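Local coordinates for protein DNA-directed RNA polymerase subunit E'' (Methanocaldococcus jannaschii, PDB 3LPE) that stimulates transcription elongation as the small zinc-binding Spt4 partner in a heterodimer with Spt5, at residues Met1-Cys4 / Tyr9-Asn12; Gly29-Ile34 / Ser39-Lys44. All coordinates share one frame; numbering follows the deposited sequence.

Interaction 1: Met1-Cys4 / Tyr9-Asn12. With ZN (zinc ion), chain I.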
# COMPACT_ATOMS: atom_id res chain seq x y z
N MET B 1 -7.29 6.83 13.22
CA MET B 1 -7.12 7.19 11.81
C MET B 1 -8.43 7.03 11.05
O MET B 1 -9.15 6.04 11.23
CB MET B 1 -6.03 6.33 11.18
CG MET B 1 -5.68 6.70 9.74
SD MET B 1 -4.84 8.29 9.61
CE MET B 1 -3.49 8.14 10.79
N ARG B 2 -8.72 8.01 10.19
CA ARG B 2 -9.96 8.06 9.44
C ARG B 2 -9.64 8.04 7.96
O ARG B 2 -8.50 8.21 7.57
CB ARG B 2 -10.75 9.31 9.81
CG ARG B 2 -10.90 9.56 11.32
CD ARG B 2 -11.45 10.96 11.62
NE ARG B 2 -12.83 11.11 11.18
CZ ARG B 2 -13.89 10.86 11.96
NH1 ARG B 2 -13.72 10.46 13.21
NH2 ARG B 2 -15.11 11.02 11.49
N ALA B 3 -10.66 7.81 7.14
CA ALA B 3 -10.47 7.77 5.70
C ALA B 3 -11.54 8.63 5.05
O ALA B 3 -12.69 8.61 5.47
CB ALA B 3 -10.56 6.33 5.17
N CYS B 4 -11.15 9.40 4.04
CA CYS B 4 -12.12 10.19 3.28
C CYS B 4 -13.22 9.31 2.72
O CYS B 4 -12.94 8.31 2.10
CB CYS B 4 -11.43 10.93 2.12
SG CYS B 4 -12.63 11.91 1.21
N TYR B 9 -8.55 8.81 1.14
CA TYR B 9 -7.32 9.32 1.74
C TYR B 9 -7.36 9.17 3.27
O TYR B 9 -8.36 9.49 3.92
CB TYR B 9 -7.14 10.79 1.39
CG TYR B 9 -5.82 11.39 1.81
CD1 TYR B 9 -4.68 11.24 1.03
CD2 TYR B 9 -5.74 12.18 2.95
CE1 TYR B 9 -3.47 11.84 1.40
CE2 TYR B 9 -4.55 12.78 3.33
CZ TYR B 9 -3.42 12.61 2.55
OH TYR B 9 -2.25 13.23 2.94
N LEU B 10 -6.26 8.69 3.83
CA LEU B 10 -6.22 8.43 5.27
C LEU B 10 -5.66 9.60 6.04
O LEU B 10 -4.62 10.12 5.68
CB LEU B 10 -5.35 7.20 5.55
CG LEU B 10 -5.93 5.89 5.01
CD1 LEU B 10 -4.88 4.82 5.24
CD2 LEU B 10 -7.17 5.54 5.80
N THR B 11 -6.35 9.97 7.12
CA THR B 11 -5.96 11.12 7.94
C THR B 11 -6.64 11.11 9.32
O THR B 11 -7.70 10.49 9.50
CB THR B 11 -6.28 12.46 7.21
OG1 THR B 11 -5.89 13.55 8.04
CG2 THR B 11 -7.76 12.56 6.93
N ASN B 12 -6.03 11.79 10.29
CA ASN B 12 -6.69 11.98 11.57
C ASN B 12 -7.74 13.05 11.49
O ASN B 12 -8.62 13.15 12.34
CB ASN B 12 -5.68 12.26 12.68
CG ASN B 12 -4.81 11.05 12.98
OD1 ASN B 12 -5.30 9.92 13.06
ND2 ASN B 12 -3.51 11.27 13.13
ZN ZN I . -10.99 12.96 -0.11
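Ala3 and Leu10 face each other as a non-hydrogen-bonded antiparallel pair, and Leu10 turns its CD2 branch across the strands until it lies 3.5 Å from Ala3 CB. With chi1 at -67°, Leu10 CG stands anti to its carbonyl carbon, and CD2 also packs against Arg2 O. Trp27 of strand 23-33 touches both side chains, and both are buried. Further along, Met1 folds back over the partner strand: CG starts anti to the backbone N (chi1 -175°), then bends at chi2 and chi3 bring SD over the backbone of Thr11, 3.4 Å from Thr11 C. The Met1 and Asn12 side chains cross at about a right angle, with Met1 CE 3.4 Å from Asn12 OD1. Arg2 and Thr11 occupy the other face as the hydrogen-bonded pair. The aliphatic part of Arg2 runs alongside the Thr11 carbonyl, CB 3.3 Å from Thr11 O, while NE goes on to Thr23 OG1. Between the backbones, Arg2 N to Thr11 O and Thr11 N to Arg2 O form a two-bond ring, and Cys4 N adds a 2.8 Å bond to Tyr9 O. At this end of the hairpin Cys4 SG binds zinc at 2.4 Å, and Cys7, Cys16 and Cys19 complete the site. This is the first half of a zinc ribbon, with Cys7 in the turn joining the strands. The Cys4 N bond ties the ligand-bearing end of strand 2-4 to its partner beside the metal. Four thiolates would probably leave the site electron-rich, and a hydrogen bond to Cys4 SG from a residue close by in the chain would probably draw off some of that charge.

Interaction 2: Gly29-Ile34 / Ser39-Lys44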
# COMPACT_ATOMS: atom_id res chain seq x y z
N GLY B 29 -8.55 -1.92 4.57
CA GLY B 29 -7.54 -2.13 3.56
C GLY B 29 -6.60 -0.95 3.55
O GLY B 29 -6.99 0.13 3.97
N LEU B 30 -5.38 -1.15 3.07
CA LEU B 30 -4.38 -0.09 3.05
C LEU B 30 -3.60 -0.10 1.74
O LEU B 30 -3.04 -1.13 1.34
CB LEU B 30 -3.42 -0.22 4.24
CG LEU B 30 -2.19 0.68 4.28
CD1 LEU B 30 -2.62 2.14 4.27
CD2 LEU B 30 -1.37 0.38 5.54
N LEU B 31 -3.58 1.04 1.06
CA LEU B 31 -2.76 1.22 -0.14
C LEU B 31 -1.93 2.47 0.06
O LEU B 31 -2.48 3.57 0.16
CB LEU B 31 -3.64 1.36 -1.39
CG LEU B 31 -2.92 1.78 -2.69
CD1 LEU B 31 -1.72 0.88 -3.00
CD2 LEU B 31 -3.86 1.81 -3.89
N ILE B 32 -0.62 2.29 0.13
CA ILE B 32 0.27 3.42 0.34
C ILE B 32 0.89 3.72 -1.00
O ILE B 32 1.62 2.89 -1.54
CB ILE B 32 1.40 3.11 1.32
CG1 ILE B 32 0.83 2.74 2.69
CG2 ILE B 32 2.34 4.30 1.45
CD1 ILE B 32 1.91 2.37 3.68
N VAL B 33 0.58 4.91 -1.54
CA VAL B 33 1.16 5.32 -2.79
C VAL B 33 2.34 6.25 -2.55
O VAL B 33 2.17 7.38 -2.07
CB VAL B 33 0.12 6.02 -3.68
CG1 VAL B 33 0.76 6.44 -5.01
CG2 VAL B 33 -1.06 5.07 -3.89
N ILE B 34 3.53 5.78 -2.88
CA ILE B 34 4.72 6.57 -2.66
C ILE B 34 5.02 7.42 -3.90
O ILE B 34 5.40 8.58 -3.80
CB ILE B 34 5.92 5.65 -2.35
CG1 ILE B 34 5.63 4.84 -1.07
CG2 ILE B 34 7.17 6.45 -2.17
CD1 ILE B 34 6.63 3.76 -0.80
N SER B 39 3.47 4.44 -10.28
CA SER B 39 2.73 3.29 -9.77
C SER B 39 1.56 2.87 -10.68
O SER B 39 0.60 3.62 -10.87
CB SER B 39 2.25 3.55 -8.34
OG SER B 39 1.35 2.55 -7.93
N GLU B 40 1.64 1.65 -11.22
CA GLU B 40 0.55 1.09 -12.00
C GLU B 40 -0.65 0.80 -11.08
O GLU B 40 -1.79 1.03 -11.47
CB GLU B 40 1.01 -0.15 -12.78
CG GLU B 40 -0.04 -0.74 -13.73
CD GLU B 40 0.48 -1.85 -14.66
OE1 GLU B 40 1.27 -2.72 -14.21
OE2 GLU B 40 0.08 -1.85 -15.85
N ILE B 41 -0.40 0.34 -9.86
CA ILE B 41 -1.48 0.11 -8.91
C ILE B 41 -2.24 1.41 -8.57
O ILE B 41 -3.47 1.42 -8.52
CB ILE B 41 -0.97 -0.58 -7.60
CG1 ILE B 41 -0.34 -1.94 -7.93
CG2 ILE B 41 -2.10 -0.72 -6.59
CD1 ILE B 41 0.33 -2.64 -6.73
N ALA B 42 -1.51 2.50 -8.32
CA ALA B 42 -2.17 3.78 -8.04
C ALA B 42 -3.09 4.16 -9.20
O ALA B 42 -4.23 4.58 -9.00
CB ALA B 42 -1.12 4.90 -7.83
N LYS B 43 -2.59 4.00 -10.43
CA LYS B 43 -3.40 4.31 -11.61
C LYS B 43 -4.67 3.47 -11.64
O LYS B 43 -5.75 3.99 -11.87
CB LYS B 43 -2.59 4.16 -12.89
CG LYS B 43 -1.61 5.31 -13.11
CD LYS B 43 -0.69 5.08 -14.30
CE LYS B 43 0.53 6.00 -14.22
NZ LYS B 43 1.54 5.67 -15.26
N LYS B 44 -4.56 2.17 -11.37
CA LYS B 44 -5.75 1.33 -11.37
C LYS B 44 -6.70 1.75 -10.26
O LYS B 44 -7.91 1.57 -10.37
CB LYS B 44 -5.38 -0.16 -11.20
CG LYS B 44 -4.61 -0.74 -12.38
CD LYS B 44 -5.47 -0.85 -13.63
CE LYS B 44 -4.73 -1.60 -14.73
NZ LYS B 44 -5.55 -1.78 -15.97
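Helix-on-sheet packing defines this contact: the short helix 40-44 lies against one face of the long strand 23-33, at the end of the Spt4 fold away from the zinc ribbon. The link between them is wholly apolar, with no hydrogen bond crossing it, and four buried side chains carry it in two pairs. Leu31 and Val33, alternate residues of the strand, both direct their side chains at the helix. Leu31 extends its fork to Ile41, placing CD1 3.9 Å and CD2 4.1 Å from the single Ile41 CG2 methyl, which therefore meets both prongs; the two side chains run oblique to one another. Val33 does the same with Ala42, straddling its CB with CG1 at 3.7 Å and CG2 at 3.9 Å. The backbones come closest here, 6.4 Å between Val33 CA and Ala42 CA, consistent with the small side chain of Ala42. Ile47 touches both Leu31 and Val33, extending the apolar cluster beyond the helix.

The surroundings belong to the heterodimer. Residues 30-33 pair antiparallel with a strand of the Spt5 NGN chain, which continues the sheet of Spt4 into its partner, and Glu56 of that chain hydrogen-bonds to Ser39 OG and Glu40 N at the start of the helix. The packed strand and helix thus both present binding groups to the partner subunit. Ser39 is the N-cap: with its OG anti to the backbone N (chi1 170°), it accepts from Ala42 N at 2.9 Å and 166°, a nearly straight bond closing the first turn.

Strand 23-33 ties the two contacts together. It is a sheet neighbour of strand 2-4 from interaction 1, and the far part of it runs through segment 29-34 of interaction 2. The centres lie about 15 Å apart, on opposite sides of the centre of the chain, yet they touch directly: Leu10 CD1 packs 3.6 Å from Leu30 CD1. Leu30 and Leu31 point to opposite faces of the strand, one meeting the zinc hairpin and the other the helix. Interaction 1 includes a zinc ligand, whereas in interaction 2 the side chain of Val33 is about 13 Å from the ion. Metal binding and Spt5 binding thus sit at separate ends of one continuous framework.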